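Local coordinates for protein class D beta-lactamase (Fusobacterium nucleatum subsp. polymorphum, PDB 4IED) that probably hydrolyses beta-lactam antibiotics to substituted beta-amino acids, as a penicillin-binding serine-type enzyme, at residues V206-F211 against N227-D232; E20-K25 against E240-E245; N28-V33 against L46-E51. All blocks are in the same frame, centred on the assembly; numbering follows the deposited sequence. Where two conformers were deposited one is given.

Contact 1. Residues V206-F211 against N227-D232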
loop_
_atom_site.group_PDB
_atom_site.type_symbol
_atom_site.label_atom_id
_atom_site.label_comp_id
_atom_site.label_asym_id
_atom_site.label_seq_id
_atom_site.Cartn_x
_atom_site.Cartn_y
_atom_site.Cartn_z
ATOM N N VAL A 206 3.176 -4.721 -19.032
ATOM C CA VAL A 206 2.174 -5.497 -18.320
ATOM C C VAL A 206 1.901 -4.800 -16.962
ATOM O O VAL A 206 2.732 -4.832 -16.014
ATOM C CB VAL A 206 2.608 -6.929 -18.053
ATOM C CG1 VAL A 206 1.585 -7.636 -17.208
ATOM C CG2 VAL A 206 2.774 -7.657 -19.395
ATOM N N PRO A 207 0.746 -4.103 -16.824
ATOM C CA PRO A 207 0.455 -3.393 -15.544
ATOM C C PRO A 207 0.304 -4.377 -14.406
ATOM O O PRO A 207 -0.036 -5.529 -14.550
ATOM C CB PRO A 207 -0.825 -2.644 -15.877
ATOM C CG PRO A 207 -0.823 -2.486 -17.383
ATOM C CD PRO A 207 -0.224 -3.762 -17.901
ATOM N N ILE A 208 0.652 -3.822 -13.236
ATOM C CA ILE A 208 0.743 -4.559 -11.979
ATOM C C ILE A 208 -0.289 -3.985 -10.996
ATOM O O ILE A 208 -0.211 -2.828 -10.564
ATOM C CB ILE A 208 2.158 -4.426 -11.309
ATOM C CG1 ILE A 208 3.299 -4.833 -12.193
ATOM C CG2 ILE A 208 2.150 -5.231 -9.962
ATOM C CD1 ILE A 208 3.329 -6.282 -12.512
ATOM N N GLY A 209 -1.203 -4.849 -10.563
ATOM C CA GLY A 209 -2.136 -4.470 -9.494
ATOM C C GLY A 209 -1.649 -4.894 -8.120
ATOM O O GLY A 209 -1.261 -6.008 -7.925
ATOM N N TRP A 210 -1.699 -4.006 -7.178
ATOM C CA TRP A 210 -1.264 -4.229 -5.754
ATOM C C TRP A 210 -2.454 -4.132 -4.809
ATOM O O TRP A 210 -3.332 -3.275 -4.995
ATOM C CB TRP A 210 -0.286 -3.120 -5.301
ATOM C CG TRP A 210 1.131 -3.101 -5.781
ATOM C CD1 TRP A 210 1.635 -2.323 -6.777
ATOM C CD2 TRP A 210 2.235 -3.793 -5.175
ATOM N NE1 TRP A 210 2.985 -2.537 -6.923
ATOM C CE2 TRP A 210 3.398 -3.414 -5.898
ATOM C CE3 TRP A 210 2.342 -4.766 -4.133
ATOM C CZ2 TRP A 210 4.641 -3.879 -5.535
ATOM C CZ3 TRP A 210 3.527 -5.206 -3.760
ATOM C CH2 TRP A 210 4.727 -4.758 -4.438
ATOM N N PHE A 211 -2.373 -4.920 -3.737
ATOM C CA PHE A 211 -3.196 -4.680 -2.529
ATOM C C PHE A 211 -2.322 -5.116 -1.390
ATOM O O PHE A 211 -1.855 -6.232 -1.306
ATOM C CB PHE A 211 -4.572 -5.397 -2.582
ATOM C CG PHE A 211 -5.434 -5.229 -1.361
ATOM C CD1 PHE A 211 -5.623 -3.996 -0.791
ATOM C CD2 PHE A 211 -6.056 -6.313 -0.806
ATOM C CE1 PHE A 211 -6.446 -3.870 0.320
ATOM C CE2 PHE A 211 -6.876 -6.179 0.317
ATOM C CZ PHE A 211 -7.054 -4.978 0.831
ATOM N N ASN A 227 0.524 -8.860 -5.449
ATOM C CA ASN A 227 0.502 -8.159 -6.775
ATOM C C ASN A 227 0.257 -9.155 -7.874
ATOM O O ASN A 227 0.530 -10.331 -7.792
ATOM C CB ASN A 227 1.744 -7.255 -6.982
ATOM C CG ASN A 227 3.048 -8.016 -7.147
ATOM O OD1 ASN A 227 3.241 -8.786 -8.047
ATOM N ND2 ASN A 227 4.027 -7.683 -6.288
ATOM N N LEU A 228 -0.389 -8.649 -8.903
ATOM C CA LEU A 228 -0.898 -9.503 -10.015
ATOM C C LEU A 228 -0.729 -8.737 -11.292
ATOM O O LEU A 228 -0.831 -7.538 -11.325
ATOM C CB LEU A 228 -2.464 -9.670 -9.836
ATOM C CG LEU A 228 -3.026 -10.189 -8.504
ATOM C CD1 LEU A 228 -4.550 -10.006 -8.343
ATOM C CD2 LEU A 228 -2.561 -11.674 -8.505
ATOM N N ASP A 229 -0.602 -9.473 -12.356
ATOM C CA ASP A 229 -0.655 -8.888 -13.737
ATOM C C ASP A 229 -2.090 -8.597 -14.022
ATOM O O ASP A 229 -2.906 -9.534 -14.060
ATOM C CB ASP A 229 -0.058 -9.901 -14.790
ATOM C CG ASP A 229 1.450 -10.129 -14.605
ATOM O OD1 ASP A 229 2.123 -9.335 -13.859
ATOM O OD2 ASP A 229 1.916 -11.041 -15.296
ATOM N N ILE A 230 -2.434 -7.338 -14.176
ATOM C CA ILE A 230 -3.812 -6.914 -14.444
ATOM C C ILE A 230 -3.789 -5.875 -15.515
ATOM O O ILE A 230 -3.296 -4.771 -15.319
ATOM C CB ILE A 230 -4.580 -6.425 -13.242
ATOM C CG1 ILE A 230 -4.811 -7.548 -12.261
ATOM C CG2 ILE A 230 -5.935 -5.852 -13.648
ATOM C CD1 ILE A 230 -5.210 -7.045 -10.892
ATOM N N SER A 231 -4.236 -6.277 -16.704
ATOM C CA SER A 231 -4.286 -5.385 -17.848
ATOM C C SER A 231 -5.628 -4.658 -18.016
ATOM O O SER A 231 -5.687 -3.651 -18.760
ATOM C CB SER A 231 -3.907 -6.131 -19.141
ATOM O OG SER A 231 -2.503 -6.544 -18.988
ATOM N N ASP A 232 -6.709 -5.112 -17.406
ATOM C CA ASP A 232 -8.017 -4.519 -17.649
ATOM C C ASP A 232 -8.524 -4.126 -16.269
ATOM O O ASP A 232 -8.480 -4.913 -15.337
ATOM C CB ASP A 232 -8.998 -5.533 -18.200
ATOM C CG ASP A 232 -10.208 -4.859 -18.829
ATOM O OD1 ASP A 232 -10.934 -4.264 -18.027
ATOM O OD2 ASP A 232 -10.496 -4.882 -20.040
#
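Asn227 lies against one face of the Trp210 indole, side chain beside side chain. Its CB sits over the six-membered ring, 4.0 Å from the ring centroid, which meets the geometry of a CH-pi contact. Its CG occupies the position between the backbone N and the carbonyl carbon (chi1 69°); this turns the amide back over the indole, where ND2 comes 3.5 Å from Trp210 CH2. The amide and ring planes stand 78° apart, so the two groups are not stacked flat. Ile208 CG2 covers the same face of the indole near its rim and is 3.6 Å from Asn227 CB. The row continues with Ile208 CD1, 3.5 Å from Asp229 OD1, and ends where Val206 CG1 meets Asp229 CG at 3.6 Å.

The backbone register sets up these neighbours. Gly209 and Leu228 form an antiparallel hydrogen-bonded pair, with Gly209 N to Leu228 O at 2.8 Å and Leu228 N to Gly209 O at 2.9 Å. The non-hydrogen-bonded pairs Ile208-Asp229 and Trp210-Asn227 flank it, placing all four side chains on one face. Past the regular strands, Ile230 N still reaches Pro207 O at 3.0 Å, and on the other face Ile230 CD1 packs beside Gly209 CA.

Outer partners fix the polar ends: Trp210 NE1 bonds to Tyr54 O, while Asn227 OD1 and Asp229 OD1 both engage Arg48. The segments belong to a beta hairpin, its strand directions 157° apart here. Strand 192-200, which carries the Lys-Thr-Gly motif of serine beta-lactamases, pairs with one edge through Gly198 and Ala200; strand 29-35 borders the other through Thr30. Helix 154-165 touches the Trp210 and Asn227 face, and helix 238-249 packs against Phe211 and Ile230.

Contact 2. Residues E20-K25 against E240-E245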
loop_
_atom_site.group_PDB
_atom_site.type_symbol
_atom_site.label_atom_id
_atom_site.label_comp_id
_atom_site.label_asym_id
_atom_site.label_seq_id
_atom_site.Cartn_x
_atom_site.Cartn_y
_atom_site.Cartn_z
ATOM N N GLU A 20 -3.704 -22.834 -5.185
ATOM C CA GLU A 20 -4.962 -23.243 -5.800
ATOM C C GLU A 20 -5.754 -22.029 -6.276
ATOM O O GLU A 20 -6.311 -22.089 -7.395
ATOM C CB GLU A 20 -5.855 -24.079 -4.910
ATOM C CG GLU A 20 -7.354 -24.070 -5.352
ATOM C CD GLU A 20 -7.738 -24.339 -6.866
ATOM O OE1 GLU A 20 -8.978 -24.281 -7.105
ATOM O OE2 GLU A 20 -6.921 -24.617 -7.852
ATOM N N ILE A 21 -5.833 -20.958 -5.468
ATOM C CA ILE A 21 -6.659 -19.825 -5.886
ATOM C C ILE A 21 -6.045 -19.182 -7.134
ATOM O O ILE A 21 -6.747 -18.853 -8.074
ATOM C CB ILE A 21 -6.964 -18.845 -4.746
ATOM C CG1 ILE A 21 -5.722 -18.113 -4.316
ATOM C CG2 ILE A 21 -7.525 -19.565 -3.539
ATOM C CD1 ILE A 21 -5.409 -16.935 -5.240
ATOM N N PHE A 22 -4.725 -19.013 -7.167
ATOM C CA PHE A 22 -4.093 -18.427 -8.327
ATOM C C PHE A 22 -4.316 -19.258 -9.590
ATOM O O PHE A 22 -4.599 -18.725 -10.665
ATOM C CB PHE A 22 -2.614 -18.213 -8.107
ATOM C CG PHE A 22 -2.259 -16.878 -7.491
ATOM C CD1 PHE A 22 -2.319 -16.651 -6.108
ATOM C CD2 PHE A 22 -1.821 -15.846 -8.302
ATOM C CE1 PHE A 22 -1.969 -15.456 -5.589
ATOM C CE2 PHE A 22 -1.472 -14.630 -7.748
ATOM C CZ PHE A 22 -1.512 -14.428 -6.346
ATOM N N GLU A 23 -4.231 -20.550 -9.411
ATOM C CA GLU A 23 -4.388 -21.484 -10.557
ATOM C C GLU A 23 -5.852 -21.487 -11.043
ATOM O O GLU A 23 -6.138 -21.486 -12.285
ATOM C CB GLU A 23 -3.881 -22.904 -10.213
ATOM C CG GLU A 23 -2.366 -22.864 -9.996
ATOM C CD GLU A 23 -1.638 -24.213 -9.956
ATOM O OE1 GLU A 23 -0.396 -24.154 -10.085
ATOM O OE2 GLU A 23 -2.275 -25.322 -9.830
ATOM N N ARG A 24 -6.790 -21.426 -10.091
ATOM C CA ARG A 24 -8.217 -21.421 -10.439
ATOM C C ARG A 24 -8.597 -20.170 -11.250
ATOM O O ARG A 24 -9.347 -20.226 -12.247
ATOM C CB ARG A 24 -9.111 -21.488 -9.189
ATOM C CG ARG A 24 -10.588 -21.571 -9.553
ATOM C CD ARG A 24 -11.485 -21.186 -8.394
ATOM N NE ARG A 24 -10.886 -21.532 -7.105
ATOM C CZ ARG A 24 -10.769 -20.708 -6.049
ATOM N NH1 ARG A 24 -11.210 -19.452 -6.091
ATOM N NH2 ARG A 24 -10.225 -21.161 -4.926
ATOM N N LYS A 25 -8.092 -19.032 -10.767
ATOM C CA LYS A 25 -8.404 -17.729 -11.362
ATOM C C LYS A 25 -7.573 -17.488 -12.620
ATOM O O LYS A 25 -7.847 -16.577 -13.379
ATOM C CB LYS A 25 -8.200 -16.630 -10.335
ATOM C CG LYS A 25 -9.149 -16.814 -9.156
ATOM C CD LYS A 25 -8.876 -15.821 -8.052
ATOM C CE LYS A 25 -9.999 -14.824 -7.928
ATOM N NZ LYS A 25 -10.898 -15.075 -6.762
ATOM N N GLU A 240 -8.214 -7.710 -3.986
ATOM C CA GLU A 240 -8.805 -7.854 -2.647
ATOM C C GLU A 240 -9.596 -9.184 -2.570
ATOM O O GLU A 240 -9.599 -9.786 -1.490
ATOM C CB GLU A 240 -9.688 -6.696 -2.417
ATOM C CG GLU A 240 -10.338 -6.801 -1.026
ATOM C CD GLU A 240 -10.882 -5.470 -0.538
ATOM O OE1 GLU A 240 -11.491 -5.465 0.595
ATOM O OE2 GLU A 240 -10.778 -4.407 -1.138
ATOM N N GLU A 241 -10.194 -9.700 -3.656
ATOM C CA GLU A 241 -10.906 -10.968 -3.604
ATOM C C GLU A 241 -9.966 -12.067 -3.156
ATOM O O GLU A 241 -10.306 -12.877 -2.275
ATOM C CB GLU A 241 -11.495 -11.303 -4.972
ATOM C CG GLU A 241 -12.746 -10.501 -5.291
ATOM C CD GLU A 241 -13.270 -10.756 -6.697
ATOM O OE1 GLU A 241 -12.720 -11.759 -7.373
ATOM O OE2 GLU A 241 -14.237 -10.016 -7.124
ATOM N N ILE A 242 -8.762 -12.160 -3.727
ATOM C CA ILE A 242 -7.878 -13.258 -3.396
ATOM C C ILE A 242 -7.411 -13.156 -1.941
ATOM O O ILE A 242 -7.366 -14.141 -1.193
ATOM C CB ILE A 242 -6.633 -13.310 -4.357
ATOM C CG1 ILE A 242 -7.133 -13.733 -5.734
ATOM C CG2 ILE A 242 -5.518 -14.177 -3.779
ATOM C CD1 ILE A 242 -6.154 -13.460 -6.841
ATOM N N VAL A 243 -7.059 -11.923 -1.559
ATOM C CA VAL A 243 -6.694 -11.725 -0.147
ATOM C C VAL A 243 -7.787 -12.118 0.828
ATOM O O VAL A 243 -7.528 -12.905 1.791
ATOM C CB VAL A 243 -6.224 -10.278 0.081
ATOM C CG1 VAL A 243 -5.937 -10.040 1.580
ATOM C CG2 VAL A 243 -4.965 -10.013 -0.722
ATOM N N ARG A 244 -9.020 -11.704 0.549
ATOM C CA ARG A 244 -10.129 -12.105 1.463
ATOM C C ARG A 244 -10.363 -13.575 1.415
ATOM O O ARG A 244 -10.704 -14.195 2.414
ATOM C CB ARG A 244 -11.374 -11.284 1.083
ATOM C CG ARG A 244 -11.363 -9.858 1.506
ATOM C CD ARG A 244 -12.587 -9.054 1.095
ATOM N NE ARG A 244 -12.614 -7.753 1.717
ATOM C CZ ARG A 244 -13.182 -7.523 2.889
ATOM N NH1 ARG A 244 -13.722 -8.474 3.615
ATOM N NH2 ARG A 244 -13.134 -6.274 3.366
ATOM N N GLU A 245 -10.199 -14.244 0.258
ATOM C CA GLU A 245 -10.479 -15.681 0.184
ATOM C C GLU A 245 -9.463 -16.410 1.072
ATOM O O GLU A 245 -9.806 -17.339 1.798
ATOM C CB GLU A 245 -10.461 -16.165 -1.288
ATOM C CG GLU A 245 -11.744 -15.776 -2.038
ATOM C CD GLU A 245 -11.912 -16.273 -3.464
ATOM O OE1 GLU A 245 -11.515 -17.427 -3.743
ATOM O OE2 GLU A 245 -12.571 -15.474 -4.253
HETATM O O HOH W 1 -13.119 -14.006 -6.460
#
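Ile21 points its side chain at Ile242, and the two branched chains meet at an angle. Ile21 was modelled in two conformers, and in the one given the close approach of its CD1 to Ile242 CG2 is doubtful. Phe22 crosses Ile242 at about a right angle, its CE1 4.2 Å from Ile242 CG2. It also stacks on Tyr44 and touches Phe31, which links this apolar patch to the sheet.

Such pairing of the N- and C-terminal helices on one side of the sheet is part of the serine beta-lactamase fold. Here the short axes run 11.0 Å apart at closest, with their directions at 143°, roughly antiparallel.

Further along, the partner is Glu245, another residue with two deposited conformers, so its bonds hold for the given one. Arg24 NH1 donates to the syn lone pair of Glu245 OE1 at 3.1 Å and 162°; guanidinium and carboxylate are nearly coplanar, 7° apart. Weakly, Arg24 NE also meets Glu20 OE1 at 3.3 Å. Lys25 first runs past Ile242, its CD 3.6 Å from Ile242 CG1, and then bends at both outer torsions. That bend delivers NZ to Glu245 OE2 at 3.0 Å, while Lys25 NZ to Glu241 OE1, at 3.8 Å, is a long salt bridge. A water joins all three groups, accepting a hydrogen bond from Lys25 NZ and giving one each to Glu241 OE1 and Glu245 OE2.

Contact 3. Residues N28-V33 against L46-E51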
loop_
_atom_site.group_PDB
_atom_site.type_symbol
_atom_site.label_atom_id
_atom_site.label_comp_id
_atom_site.label_asym_id
_atom_site.label_seq_id
_atom_site.Cartn_x
_atom_site.Cartn_y
_atom_site.Cartn_z
ATOM N N ASN A 28 -1.371 -14.497 -12.877
ATOM C CA ASN A 28 0.047 -14.455 -12.617
ATOM C C ASN A 28 0.308 -13.404 -11.557
ATOM O O ASN A 28 -0.142 -12.277 -11.662
ATOM C CB ASN A 28 0.808 -14.108 -13.863
ATOM C CG ASN A 28 0.645 -15.141 -14.934
ATOM O OD1 ASN A 28 0.575 -14.792 -16.118
ATOM N ND2 ASN A 28 0.558 -16.415 -14.547
ATOM N N GLY A 29 1.002 -13.803 -10.494
ATOM C CA GLY A 29 1.346 -12.844 -9.451
ATOM C C GLY A 29 2.032 -13.533 -8.293
ATOM O O GLY A 29 2.566 -14.611 -8.395
ATOM N N THR A 30 2.047 -12.807 -7.157
ATOM C CA THR A 30 2.634 -13.295 -5.971
ATOM C C THR A 30 1.783 -12.831 -4.772
ATOM O O THR A 30 1.058 -11.814 -4.844
ATOM C CB THR A 30 4.071 -12.691 -5.800
ATOM O OG1 THR A 30 4.708 -13.296 -4.641
ATOM C CG2 THR A 30 4.098 -11.136 -5.650
ATOM N N PHE A 31 1.920 -13.554 -3.646
ATOM C CA PHE A 31 1.188 -13.190 -2.438
ATOM C C PHE A 31 2.023 -13.636 -1.236
ATOM O O PHE A 31 2.533 -14.738 -1.194
ATOM C CB PHE A 31 -0.138 -13.946 -2.514
ATOM C CG PHE A 31 -1.211 -13.625 -1.422
ATOM C CD1 PHE A 31 -1.147 -12.559 -0.586
ATOM C CD2 PHE A 31 -2.283 -14.538 -1.259
ATOM C CE1 PHE A 31 -2.153 -12.344 0.334
ATOM C CE2 PHE A 31 -3.261 -14.348 -0.267
ATOM C CZ PHE A 31 -3.137 -13.263 0.481
ATOM N N VAL A 32 2.250 -12.708 -0.303
ATOM C CA VAL A 32 2.947 -12.976 0.941
ATOM C C VAL A 32 2.096 -12.555 2.086
ATOM O O VAL A 32 1.583 -11.471 2.086
ATOM C CB VAL A 32 4.270 -12.158 0.975
ATOM C CG1 VAL A 32 5.057 -12.453 2.215
ATOM C CG2 VAL A 32 5.080 -12.493 -0.259
ATOM N N VAL A 33 2.029 -13.441 3.074
ATOM C CA VAL A 33 1.411 -13.133 4.349
ATOM C C VAL A 33 2.424 -13.458 5.454
ATOM O O VAL A 33 2.934 -14.554 5.502
ATOM C CB VAL A 33 0.104 -13.869 4.592
ATOM C CG1 VAL A 33 -0.412 -13.613 6.043
ATOM C CG2 VAL A 33 -0.933 -13.544 3.512
ATOM N N LEU A 46 7.605 -17.411 -4.819
ATOM C CA LEU A 46 8.734 -16.806 -4.085
ATOM C C LEU A 46 9.648 -15.851 -4.828
ATOM O O LEU A 46 9.980 -14.768 -4.361
ATOM C CB LEU A 46 9.601 -17.899 -3.423
ATOM C CG LEU A 46 10.600 -17.357 -2.340
ATOM C CD1 LEU A 46 9.901 -16.633 -1.239
ATOM C CD2 LEU A 46 11.433 -18.465 -1.754
ATOM N N ASP A 47 9.972 -16.199 -6.036
ATOM C CA ASP A 47 10.847 -15.352 -6.824
ATOM C C ASP A 47 10.169 -14.044 -7.157
ATOM O O ASP A 47 10.785 -12.943 -6.996
ATOM C CB ASP A 47 11.277 -16.022 -8.119
ATOM C CG ASP A 47 12.363 -17.072 -7.919
ATOM O OD1 ASP A 47 12.919 -17.233 -6.790
ATOM O OD2 ASP A 47 12.599 -17.776 -8.917
ATOM N N ARG A 48 8.867 -14.113 -7.512
ATOM C CA ARG A 48 8.201 -12.811 -7.702
ATOM C C ARG A 48 7.936 -12.089 -6.370
ATOM O O ARG A 48 7.912 -10.877 -6.374
ATOM C CB ARG A 48 6.918 -13.040 -8.509
ATOM C CG ARG A 48 6.192 -11.758 -8.824
ATOM C CD ARG A 48 5.053 -11.998 -9.765
ATOM N NE ARG A 48 4.241 -10.779 -9.911
ATOM C CZ ARG A 48 3.618 -10.389 -11.035
ATOM N NH1 ARG A 48 3.678 -11.049 -12.159
ATOM N NH2 ARG A 48 2.882 -9.285 -10.942
ATOM N N ALA A 49 7.766 -12.795 -5.285
ATOM C CA ALA A 49 7.621 -12.127 -3.969
ATOM C C ALA A 49 8.808 -11.277 -3.657
ATOM O O ALA A 49 8.652 -10.251 -3.052
ATOM C CB ALA A 49 7.426 -13.138 -2.888
ATOM N N ASN A 50 9.979 -11.644 -4.191
ATOM C CA ASN A 50 11.228 -10.827 -3.963
ATOM C C ASN A 50 11.506 -9.882 -5.131
ATOM O O ASN A 50 12.574 -9.174 -5.114
ATOM C CB ASN A 50 12.382 -11.770 -3.741
ATOM C CG ASN A 50 12.285 -12.488 -2.446
ATOM O OD1 ASN A 50 12.353 -13.728 -2.354
ATOM N ND2 ASN A 50 12.142 -11.712 -1.416
ATOM N N GLU A 51 10.648 -9.808 -6.173
ATOM C CA GLU A 51 10.911 -8.933 -7.287
ATOM C C GLU A 51 10.277 -7.585 -7.052
ATOM O O GLU A 51 9.125 -7.456 -6.658
ATOM C CB GLU A 51 10.271 -9.518 -8.598
ATOM C CG GLU A 51 10.476 -8.671 -9.841
ATOM C CD GLU A 51 10.053 -9.314 -11.099
ATOM O OE1 GLU A 51 9.449 -10.420 -11.020
ATOM O OE2 GLU A 51 10.365 -8.655 -12.162
#
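Val32 and Ala49 supply the purely apolar part of the contact: Val32 CG2 lies 3.6 Å from Ala49 CB. Beside them Thr30 turns its carbon side to the base of Arg48, with Thr30 CB 3.8 Å and Thr30 CG2 3.9 Å from Arg48 CG. Within the arginine side chain both threonine carbons come closest to that one methylene, which places this packing on the aliphatic stem; the two side chains meet at a slant.

Face contact comes next. Arg48 runs out extended, CG trans to the backbone N (chi1 -177°), and this carries its guanidinium alongside the start of the strand. Gly29 CA sits 3.6 Å above the guanidinium plane, toward the rim of the group.

Polar approaches between the segments do not mature into hydrogen bonds. Thr30 OG1 is 3.2 Å from Ala49 N, but the angle is poor; the hydroxyl instead has Tyr44 O and Asn45 O as partners. Asn45 bridges the segments, its ND2 bonded to Gly29 O and its OD1 accepting from Arg48 N. In the guanidinium, NE is hydrogen-bonded to Asn227 OD1 and NH1 forms a salt bridge with Asp229 OD1, both on strand 221-229.

No direct hydrogen bond joins the two segments, then; van der Waals contact and the bridging amide of Asn45 hold them, and Thr30 OG1 and the Arg48 guanidinium find their partners in Tyr44, Asn45 and strand 221-229.

In the fold
Contacts 1 and 3 are mostly buried, whereas contact 2 is only partly so and lies farther from the chain centre. Strands 29-35 and 221-229 are sheet neighbours, and Arg48 of contact 3 ties the two contacts together: its NH1 forms a salt bridge with Asp229 OD1 at 2.9 Å, and its NE a probable hydrogen bond with Asn227 OD1. Contact 2 meets both through apolar packing, Phe22 reaching Leu228 and Phe31, and Val243 reaching Phe211 and Phe31. Their chemistry differs accordingly: backbone hydrogen bonding between strands in contact 1, van der Waals seating of a short helix in contact 3, and charge pairs flanking an apolar patch between helices in contact 2.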